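Local coordinates for L-arabinose ABC transporter, periplasmic L-arabinose-binding protein (Burkholderia thailandensis, PDB 4KZK) that binds D-galactose and probably L-arabinose in the periplasm, presumably delivering the sugar to an ABC transporter for import, at residues P138-S143 and P314-S319; I96-D101 and V122-V127; I142-I147 and R183-G188. All coordinates share one frame; numbering follows the deposited sequence. Where two conformers were deposited one is given.

Contact 1 of 3, residues P138-S143 and P314-S319; sequences PHMGIS and PLVLTS
Strands 139-142 and 315-318 run parallel, 20° apart in direction, and five backbone hydrogen bonds lace them together from His139 N to Pro314 O at one end to Ser143 N to Thr318 O at the other. Between these lie the bonds from Val316 N to His139 O, Gly141 N to Val316 O and Thr318 N to Gly141 O. The last is the shortest, at 2.8 Å. On one face of the sheet His139 and Leu315 lie side by side; Leu315 CD1 meets the imidazole at its edge, 3.6 Å from His139 CD2. The ring is held through ND1, hydrogen-bonded to Ser121 OG. Gly141 follows on this face, where its lack of a side chain leaves room for the His139 ring, and Leu317 CD2 packs 3.6 Å from Ile142 O. The other face carries Met140, Val316, Ile142 and Thr318. Met140 runs alongside Val316, its CG 4.1 Å from Val316 CB, then bends at its last torsion (chi3 -64°), bringing CE near Val316 CG1. Thr318 crosses Ile142 at about a right angle, with OG1 3.6 Å from Ile142 CG2; that hydroxyl is hydrogen-bonded to His294 NE2. Helix 291-308 packs against this second face, His294 and Thr298 meeting Met140 and Leu293 meeting Thr318, while its Trp305 covers Pro138 at the start of the strand. Strand 118-122 lies on the far side of 139-142, so the pair continues the parallel sheet of the N-terminal lobe.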
loop_
_atom_site.group_PDB
_atom_site.type_symbol
_atom_site.label_atom_id
_atom_site.label_comp_id
_atom_site.label_asym_id
_atom_site.label_seq_id
_atom_site.Cartn_x
_atom_site.Cartn_y
_atom_site.Cartn_z
ATOM N N PRO A 138 -5.863 -18.046 0.920
ATOM C CA PRO A 138 -5.212 -17.561 -0.298
ATOM C C PRO A 138 -5.043 -16.058 -0.200
ATOM O O PRO A 138 -5.932 -15.375 0.314
ATOM C CB PRO A 138 -6.210 -17.922 -1.398
ATOM C CG PRO A 138 -7.517 -17.995 -0.683
ATOM C CD PRO A 138 -7.207 -18.576 0.644
ATOM N N HIS A 139 -3.903 -15.582 -0.682
ATOM C CA HIS A 139 -3.505 -14.189 -0.525
ATOM C C HIS A 139 -3.024 -13.580 -1.833
ATOM O O HIS A 139 -2.361 -14.242 -2.623
ATOM C CB HIS A 139 -2.391 -14.095 0.504
ATOM C CG HIS A 139 -1.935 -12.695 0.740
ATOM N ND1 HIS A 139 -2.719 -11.760 1.383
ATOM C CD2 HIS A 139 -0.791 -12.058 0.397
ATOM C CE1 HIS A 139 -2.088 -10.602 1.398
ATOM N NE2 HIS A 139 -0.913 -10.760 0.829
ATOM N N MET A 140 -3.350 -12.320 -2.054
ATOM C CA MET A 140 -2.730 -11.551 -3.122
ATOM C C MET A 140 -2.195 -10.267 -2.549
ATOM O O MET A 140 -2.931 -9.546 -1.864
ATOM C CB MET A 140 -3.704 -11.235 -4.247
ATOM C CG MET A 140 -3.028 -10.519 -5.403
ATOM S SD MET A 140 -4.086 -10.027 -6.781
ATOM C CE MET A 140 -4.633 -11.623 -7.390
ATOM N N GLY A 141 -0.912 -10.003 -2.778
ATOM C CA GLY A 141 -0.307 -8.738 -2.371
ATOM C C GLY A 141 0.742 -8.340 -3.364
ATOM O O GLY A 141 0.832 -8.939 -4.439
ATOM N N ILE A 142 1.542 -7.343 -3.005
ATOM C CA ILE A 142 2.586 -6.876 -3.891
ATOM C C ILE A 142 3.909 -7.559 -3.547
ATOM O O ILE A 142 4.111 -7.998 -2.413
ATOM C CB ILE A 142 2.732 -5.337 -3.876
ATOM C CG1 ILE A 142 3.351 -4.794 -2.574
ATOM C CG2 ILE A 142 1.391 -4.695 -4.141
ATOM C CD1 ILE A 142 3.622 -3.313 -2.614
ATOM N N SER A 143 4.811 -7.624 -4.524
ATOM C CA SER A 143 6.178 -8.102 -4.278
ATOM C C SER A 143 6.966 -7.001 -3.579
ATOM O O SER A 143 7.680 -6.219 -4.200
ATOM C CB SER A 143 6.856 -8.542 -5.589
ATOM O OG SER A 143 8.021 -9.321 -5.270
ATOM N N PRO A 314 -2.662 -19.904 -3.825
ATOM C CA PRO A 314 -2.404 -19.591 -2.413
ATOM C C PRO A 314 -1.660 -18.273 -2.204
ATOM O O PRO A 314 -1.848 -17.628 -1.179
ATOM C CB PRO A 314 -1.565 -20.780 -1.919
ATOM C CG PRO A 314 -1.086 -21.466 -3.146
ATOM C CD PRO A 314 -2.108 -21.214 -4.209
ATOM N N LEU A 315 -0.841 -17.870 -3.158
ATOM C CA LEU A 315 -0.093 -16.626 -3.017
ATOM C C LEU A 315 0.267 -16.061 -4.387
ATOM O O LEU A 315 0.886 -16.746 -5.229
ATOM C CB LEU A 315 1.165 -16.843 -2.181
ATOM C CG LEU A 315 2.054 -15.625 -1.881
ATOM C CD1 LEU A 315 1.295 -14.559 -1.113
ATOM C CD2 LEU A 315 3.274 -16.079 -1.089
ATOM N N VAL A 316 -0.157 -14.830 -4.614
ATOM C CA VAL A 316 0.159 -14.093 -5.824
ATOM C C VAL A 316 0.756 -12.773 -5.384
ATOM O O VAL A 316 0.148 -12.037 -4.621
ATOM C CB VAL A 316 -1.083 -13.835 -6.684
ATOM C CG1 VAL A 316 -0.744 -12.934 -7.878
ATOM C CG2 VAL A 316 -1.680 -15.154 -7.147
ATOM N N LEU A 317 1.941 -12.473 -5.888
ATOM C CA LEU A 317 2.649 -11.252 -5.550
ATOM C C LEU A 317 2.845 -10.447 -6.812
ATOM O O LEU A 317 3.547 -10.863 -7.737
ATOM C CB LEU A 317 3.995 -11.571 -4.927
ATOM C CG LEU A 317 3.914 -12.254 -3.572
ATOM C CD1 LEU A 317 5.336 -12.513 -3.099
ATOM C CD2 LEU A 317 3.105 -11.454 -2.551
ATOM N N THR A 318 2.189 -9.291 -6.846
ATOM C CA THR A 318 2.088 -8.463 -8.047
ATOM C C THR A 318 3.197 -7.418 -8.161
ATOM O O THR A 318 3.931 -7.145 -7.220
ATOM C CB THR A 318 0.737 -7.750 -8.076
ATOM O OG1 THR A 318 0.667 -6.799 -7.001
ATOM C CG2 THR A 318 -0.429 -8.765 -8.002
ATOM N N SER A 319 3.330 -6.858 -9.354
ATOM C CA SER A 319 4.441 -5.982 -9.683
ATOM C C SER A 319 3.986 -4.569 -9.988
ATOM O O SER A 319 2.792 -4.302 -10.137
ATOM C CB SER A 319 5.192 -6.544 -10.900
ATOM O OG SER A 319 5.853 -7.769 -10.578
#

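Contact 2 of 3, residues I96-D101 and V122-V127; sequences IICAPD and VDDQLV. With GAL (beta-D-galactopyranose), chain B.
Cys98 points its thiol into the turn made by Asp123 and Asp124: SG lies against the Asp124 carboxylate, 3.5 Å from CG, and against Asp123 CB at 3.7 Å. The first torsion puts it there, with SG anti to the backbone N and beside the carbonyl carbon (chi1 -178°). Cys98 CB, placed by the backbone, sits 3.2 Å from Val122 O. Both acids turn one oxygen to the sugar. Asp123 OD1 accepts a hydrogen bond from O6 of the bound beta-D-galactopyranose at 2.6 Å, and Asp124 OD1 accepts one from O1 at the same length, so the hydroxyls at C6 and C1 are held by consecutive residues. Asp123 OD1 also takes bonds from His294 ND1 and Trp50 NE1, and Asp124 OD2 forms a salt bridge with Lys44, which probably steadies its negative charge. This is the mouth of the N-terminal lobe of a type I periplasmic binding protein, where loops at the C-terminal ends of parallel strands turn toward the ligand. The strands part here: Val122 N still bonds Ile97 O, 3.0 Å away, but beyond it water takes over. One water donates to Ile97 O and Asp124 O and accepts from Ala99 N; a second bridges Ala99 O and Asp124 OD2. Away from the sugar, Ile96 CG2 packs on Val122 CG1 at 3.8 Å, and Ala99 CB meets Leu126 CD2 farther along the loop.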
loop_
_atom_site.group_PDB
_atom_site.type_symbol
_atom_site.label_atom_id
_atom_site.label_comp_id
_atom_site.label_asym_id
_atom_site.label_seq_id
_atom_site.Cartn_x
_atom_site.Cartn_y
_atom_site.Cartn_z
ATOM N N ILE A 96 -13.388 -11.323 0.833
ATOM C CA ILE A 96 -12.008 -10.910 0.583
ATOM C C ILE A 96 -11.753 -9.737 1.518
ATOM O O ILE A 96 -12.589 -8.837 1.609
ATOM C CB ILE A 96 -11.826 -10.495 -0.886
ATOM C CG1 ILE A 96 -12.104 -11.673 -1.833
ATOM C CG2 ILE A 96 -10.438 -9.934 -1.133
ATOM C CD1 ILE A 96 -12.399 -11.274 -3.257
ATOM N N ILE A 97 -10.658 -9.779 2.254
ATOM C CA ILE A 97 -10.435 -8.763 3.287
ATOM C C ILE A 97 -8.990 -8.268 3.318
ATOM O O ILE A 97 -8.067 -9.059 3.203
ATOM C CB ILE A 97 -10.871 -9.278 4.682
ATOM C CG1 ILE A 97 -10.719 -8.189 5.760
ATOM C CG2 ILE A 97 -10.145 -10.573 5.065
ATOM C CD1 ILE A 97 -11.509 -8.439 7.024
ATOM N N CYS A 98 -8.835 -6.957 3.470
ATOM C CA CYS A 98 -7.568 -6.366 3.885
ATOM C C CYS A 98 -7.808 -5.874 5.299
ATOM O O CYS A 98 -8.410 -4.824 5.492
ATOM C CB CYS A 98 -7.112 -5.212 2.990
ATOM S SG CYS A 98 -5.491 -4.572 3.556
ATOM N N ALA A 99 -7.385 -6.665 6.273
ATOM C CA ALA A 99 -7.682 -6.381 7.662
ATOM C C ALA A 99 -6.848 -5.210 8.168
ATOM O O ALA A 99 -5.752 -4.958 7.684
ATOM C CB ALA A 99 -7.445 -7.625 8.506
ATOM N N PRO A 100 -7.332 -4.503 9.206
ATOM C CA PRO A 100 -6.613 -3.375 9.773
ATOM C C PRO A 100 -5.505 -3.819 10.728
ATOM O O PRO A 100 -4.672 -3.008 11.108
ATOM C CB PRO A 100 -7.709 -2.619 10.522
ATOM C CG PRO A 100 -8.695 -3.646 10.887
ATOM C CD PRO A 100 -8.670 -4.656 9.793
ATOM N N ASP A 101 -5.555 -5.091 11.137
ATOM C CA ASP A 101 -4.585 -5.695 12.042
ATOM C C ASP A 101 -4.491 -7.156 11.603
ATOM O O ASP A 101 -5.417 -7.921 11.806
ATOM C CB ASP A 101 -5.083 -5.596 13.495
ATOM C CG ASP A 101 -4.191 -6.342 14.494
ATOM O OD1 ASP A 101 -3.193 -6.974 14.085
ATOM O OD2 ASP A 101 -4.466 -6.236 15.713
ATOM N N VAL A 122 -6.278 -9.844 0.874
ATOM C CA VAL A 122 -5.664 -8.995 -0.147
ATOM C C VAL A 122 -4.831 -7.937 0.570
ATOM O O VAL A 122 -5.234 -7.420 1.623
ATOM C CB VAL A 122 -6.729 -8.415 -1.118
ATOM C CG1 VAL A 122 -7.676 -7.457 -0.425
ATOM C CG2 VAL A 122 -6.073 -7.791 -2.334
ATOM N N ASP A 123 -3.668 -7.651 -0.018
ATOM C CA ASP A 123 -2.696 -6.640 0.413
ATOM C C ASP A 123 -1.915 -7.038 1.642
ATOM O O ASP A 123 -0.716 -7.199 1.560
ATOM C CB ASP A 123 -3.347 -5.268 0.577
ATOM C CG ASP A 123 -4.134 -4.886 -0.640
ATOM O OD1 ASP A 123 -3.516 -4.820 -1.735
ATOM O OD2 ASP A 123 -5.359 -4.711 -0.550
ATOM N N ASP A 124 -2.610 -7.226 2.758
ATOM C CA ASP A 124 -2.001 -7.449 4.047
ATOM C C ASP A 124 -2.325 -8.863 4.490
ATOM O O ASP A 124 -3.468 -9.179 4.797
ATOM C CB ASP A 124 -2.498 -6.450 5.069
ATOM C CG ASP A 124 -2.206 -4.988 4.704
ATOM O OD1 ASP A 124 -1.592 -4.747 3.642
ATOM O OD2 ASP A 124 -2.605 -4.101 5.499
ATOM N N GLN A 125 -1.302 -9.715 4.543
ATOM C CA GLN A 125 -1.504 -11.142 4.778
ATOM C C GLN A 125 -1.811 -11.436 6.237
ATOM O O GLN A 125 -1.112 -10.966 7.133
ATOM C CB GLN A 125 -0.270 -11.943 4.308
ATOM C CG GLN A 125 -0.509 -13.445 4.253
ATOM C CD GLN A 125 0.677 -14.203 3.672
ATOM O OE1 GLN A 125 1.825 -13.711 3.680
ATOM N NE2 GLN A 125 0.412 -15.392 3.154
ATOM N N LEU A 126 -2.846 -12.243 6.474
ATOM C CA LEU A 126 -3.254 -12.585 7.838
ATOM C C LEU A 126 -2.210 -13.523 8.472
ATOM O O LEU A 126 -1.614 -14.358 7.776
ATOM C CB LEU A 126 -4.642 -13.234 7.824
ATOM C CG LEU A 126 -5.804 -12.373 7.303
ATOM C CD1 LEU A 126 -7.074 -13.209 7.236
ATOM C CD2 LEU A 126 -6.011 -11.150 8.161
ATOM N N VAL A 127 -1.991 -13.375 9.779
ATOM C CA VAL A 127 -0.972 -14.162 10.497
ATOM C C VAL A 127 -1.495 -14.656 11.828
ATOM O O VAL A 127 -2.484 -14.142 12.361
ATOM C CB VAL A 127 0.321 -13.353 10.777
ATOM C CG1 VAL A 127 0.923 -12.830 9.483
ATOM C CG2 VAL A 127 0.052 -12.220 11.772
HETATM C C1 GAL B . -1.626 -1.870 1.784
HETATM C C2 GAL B . -1.594 -0.344 1.817
HETATM C C3 GAL B . -2.250 0.180 0.532
HETATM C C4 GAL B . -1.579 -0.451 -0.684
HETATM C C5 GAL B . -1.663 -1.963 -0.569
HETATM C C6 GAL B . -0.954 -2.656 -1.725
HETATM O O1 GAL B . -0.911 -2.328 2.915
HETATM O O2 GAL B . -2.309 0.087 2.953
HETATM O O3 GAL B . -2.196 1.610 0.465
HETATM O O4 GAL B . -0.249 -0.009 -0.811
HETATM O O5 GAL B . -0.985 -2.358 0.615
HETATM O O6 GAL B . -1.039 -4.066 -1.596
HETATM O O HOH W 1 -6.151 -9.093 5.456
HETATM O O HOH W 2 -3.052 -4.182 8.148
#

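Contact 3 of 3, residues I142-I147 and R183-G188; sequences ISAYRI and RERTTG. With GAL (beta-D-galactopyranose), chain B.
Ile142 lays its CD1 methyl over the centre of one face of the Arg185 guanidinium, 3.5 Å from CZ, and the two side chains cross at about a right angle. CG1 stands between the backbone N and the carbonyl carbon (chi1 72°), which turns this branch toward the arginine, with CD1 extended beyond it, and leaves the other branch, CG2, facing the sugar at 3.6 Å from O6 of the galactose. Arg185 meets that sugar with its edge: NH2 bonds ring oxygen O5 and NH1 bonds O4, each at 2.9 Å and both fairly straight. Its chain runs extended from CG to NE to get there, and the guanidinium is further fixed by NH1 to Ser238 O and NH2 to Thr181 OG1. Methyl above, bonds at the rim: together they set the tilt of the flat group. After an inverse gamma turn centred on Ser143, helix 144-161 begins. Its start abuts helix 180-195 of the C-terminal lobe, so strand 139-142 of one lobe leads straight into a helix of the other, one of the crossovers that hinge the two halves of this type I periplasmic binding protein fold. Ala144 is the small residue at the approach, its CB 3.5 Å from Glu184 OE1 and also near Arg185 CG; the backbones meet where Arg185 CA makes a CA-H...O contact of 3.6 Å to Ala144 O. The Glu184 OE1 oxygen accepts from two waters: one accepts in turn from Tyr145 N, the other bonds weakly to Ile142 O. Tyr145, with CG anti to N (chi1 -176°), swings its ring along the neighbouring helix, where CE1 comes to 3.5 Å from Gly188 CA. The absence of a side chain at Gly188 leaves room for Tyr145 O, while Tyr145 OH bonds Asp191 OD2 and Arg149.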
loop_
_atom_site.group_PDB
_atom_site.type_symbol
_atom_site.label_atom_id
_atom_site.label_comp_id
_atom_site.label_asym_id
_atom_site.label_seq_id
_atom_site.Cartn_x
_atom_site.Cartn_y
_atom_site.Cartn_z
ATOM N N ILE A 142 1.542 -7.343 -3.005
ATOM C CA ILE A 142 2.586 -6.876 -3.891
ATOM C C ILE A 142 3.909 -7.559 -3.547
ATOM O O ILE A 142 4.111 -7.998 -2.413
ATOM C CB ILE A 142 2.732 -5.337 -3.876
ATOM C CG1 ILE A 142 3.351 -4.794 -2.574
ATOM C CG2 ILE A 142 1.391 -4.695 -4.141
ATOM C CD1 ILE A 142 3.622 -3.313 -2.614
ATOM N N SER A 143 4.811 -7.624 -4.524
ATOM C CA SER A 143 6.178 -8.102 -4.278
ATOM C C SER A 143 6.966 -7.001 -3.579
ATOM O O SER A 143 7.680 -6.219 -4.200
ATOM C CB SER A 143 6.856 -8.542 -5.589
ATOM O OG SER A 143 8.021 -9.321 -5.270
ATOM N N ALA A 144 6.793 -6.923 -2.260
ATOM C CA ALA A 144 7.093 -5.721 -1.497
ATOM C C ALA A 144 8.550 -5.288 -1.510
ATOM O O ALA A 144 8.851 -4.108 -1.691
ATOM C CB ALA A 144 6.593 -5.868 -0.068
ATOM N N TYR A 145 9.457 -6.242 -1.328
ATOM C CA TYR A 145 10.869 -5.915 -1.333
ATOM C C TYR A 145 11.301 -5.377 -2.686
ATOM O O TYR A 145 11.968 -4.336 -2.749
ATOM C CB TYR A 145 11.717 -7.118 -0.907
ATOM C CG TYR A 145 13.188 -6.756 -0.821
ATOM C CD1 TYR A 145 13.702 -6.085 0.295
ATOM C CD2 TYR A 145 14.059 -7.027 -1.876
ATOM C CE1 TYR A 145 15.039 -5.701 0.346
ATOM C CE2 TYR A 145 15.383 -6.641 -1.826
ATOM C CZ TYR A 145 15.870 -5.978 -0.702
ATOM O OH TYR A 145 17.219 -5.602 -0.669
ATOM N N ARG A 146 10.903 -6.053 -3.765
ATOM C CA ARG A 146 11.256 -5.600 -5.106
ATOM C C ARG A 146 10.656 -4.240 -5.435
ATOM O O ARG A 146 11.298 -3.418 -6.053
ATOM C CB ARG A 146 10.821 -6.614 -6.169
ATOM C CG ARG A 146 11.620 -7.901 -6.128
ATOM C CD ARG A 146 11.513 -8.727 -7.404
ATOM N NE ARG A 146 10.370 -8.351 -8.237
ATOM C CZ ARG A 146 9.210 -9.002 -8.335
ATOM N NH1 ARG A 146 8.962 -10.135 -7.694
ATOM N NH2 ARG A 146 8.278 -8.498 -9.115
ATOM N N ILE A 147 9.439 -3.988 -4.971
ATOM C CA ILE A 147 8.775 -2.692 -5.146
ATOM C C ILE A 147 9.584 -1.609 -4.431
ATOM O O ILE A 147 9.842 -0.531 -4.960
ATOM C CB ILE A 147 7.338 -2.725 -4.577
ATOM C CG1 ILE A 147 6.468 -3.720 -5.360
ATOM C CG2 ILE A 147 6.707 -1.335 -4.586
ATOM C CD1 ILE A 147 6.272 -3.387 -6.822
ATOM N N ARG A 183 7.284 -3.085 6.220
ATOM C CA ARG A 183 8.691 -3.225 6.520
ATOM C C ARG A 183 9.484 -3.591 5.267
ATOM O O ARG A 183 10.546 -3.045 5.018
ATOM C CB ARG A 183 8.916 -4.284 7.604
ATOM C CG ARG A 183 10.357 -4.354 8.111
ATOM C CD ARG A 183 10.651 -5.590 8.962
ATOM N NE ARG A 183 10.668 -6.811 8.147
ATOM C CZ ARG A 183 11.660 -7.165 7.316
ATOM N NH1 ARG A 183 12.773 -6.427 7.192
ATOM N NH2 ARG A 183 11.552 -8.282 6.607
ATOM N N GLU A 184 8.959 -4.509 4.463
ATOM C CA GLU A 184 9.694 -4.957 3.275
ATOM C C GLU A 184 9.830 -3.839 2.229
ATOM O O GLU A 184 10.892 -3.694 1.588
ATOM C CB GLU A 184 9.017 -6.184 2.667
ATOM C CG GLU A 184 9.132 -7.428 3.541
ATOM C CD GLU A 184 8.121 -8.517 3.203
ATOM O OE1 GLU A 184 7.514 -8.479 2.108
ATOM O OE2 GLU A 184 7.946 -9.439 4.036
ATOM N N ARG A 185 8.778 -3.034 2.071
ATOM C CA ARG A 185 8.796 -1.904 1.141
ATOM C C ARG A 185 9.878 -0.919 1.519
ATOM O O ARG A 185 10.617 -0.462 0.645
ATOM C CB ARG A 185 7.447 -1.176 1.127
ATOM C CG ARG A 185 6.319 -2.011 0.581
ATOM C CD ARG A 185 4.960 -1.444 0.937
ATOM N NE ARG A 185 3.937 -2.479 0.869
ATOM C CZ ARG A 185 2.644 -2.248 0.605
ATOM N NH1 ARG A 185 2.227 -1.015 0.368
ATOM N NH2 ARG A 185 1.765 -3.246 0.593
ATOM N N THR A 186 9.983 -0.570 2.807
ATOM C CA THR A 186 10.972 0.424 3.215
ATOM C C THR A 186 12.384 -0.129 3.236
ATOM O O THR A 186 13.324 0.600 2.921
ATOM C CB THR A 186 10.626 1.142 4.538
ATOM O OG1 THR A 186 10.529 0.205 5.609
ATOM C CG2 THR A 186 9.341 1.893 4.383
ATOM N N THR A 187 12.536 -1.397 3.597
ATOM C CA THR A 187 13.832 -2.082 3.548
ATOM C C THR A 187 14.375 -2.120 2.118
ATOM O O THR A 187 15.538 -1.832 1.873
ATOM C CB THR A 187 13.737 -3.503 4.145
ATOM O OG1 THR A 187 13.279 -3.413 5.501
ATOM C CG2 THR A 187 15.093 -4.181 4.154
ATOM N N GLY A 188 13.516 -2.434 1.147
ATOM C CA GLY A 188 13.953 -2.424 -0.246
ATOM C C GLY A 188 14.421 -1.061 -0.688
ATOM O O GLY A 188 15.455 -0.921 -1.358
HETATM C C1 GAL B . -1.626 -1.870 1.784
HETATM C C2 GAL B . -1.594 -0.344 1.817
HETATM C C3 GAL B . -2.250 0.180 0.532
HETATM C C4 GAL B . -1.579 -0.451 -0.684
HETATM C C5 GAL B . -1.663 -1.963 -0.569
HETATM C C6 GAL B . -0.954 -2.656 -1.725
HETATM O O1 GAL B . -0.911 -2.328 2.915
HETATM O O2 GAL B . -2.309 0.087 2.953
HETATM O O3 GAL B . -2.196 1.610 0.465
HETATM O O4 GAL B . -0.249 -0.009 -0.811
HETATM O O5 GAL B . -0.985 -2.358 0.615
HETATM O O6 GAL B . -1.039 -4.066 -1.596
HETATM O O HOH W 3 5.821 -9.494 0.183
HETATM O O HOH W 4 8.927 -8.933 -0.396
#

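Overall arrangement
Contacts 1 and 2 belong to one sheet: 139-142 and 118-122 are neighbouring strands, and Met140 O probably accepts a hydrogen bond from Asp123 N. Contact 2 is wholly buried; contact 1 is buried on its 138-143 side but reaches the surface at Pro314, Leu315 and Leu317. Contact 3, partly buried, joins two helices, yet starts from the same strand end as contact 1, sharing Ile142 and Ser143. Contact 1 is regular backbone pairing, contact 2 a strand pair giving way to acids and water, contact 3 side-chain packing without a direct hydrogen bond between its segments. Contacts 2 and 3 do not touch, but both grip the galactose, one with carboxylates, the other with a guanidinium, from the two lobes facing the cleft.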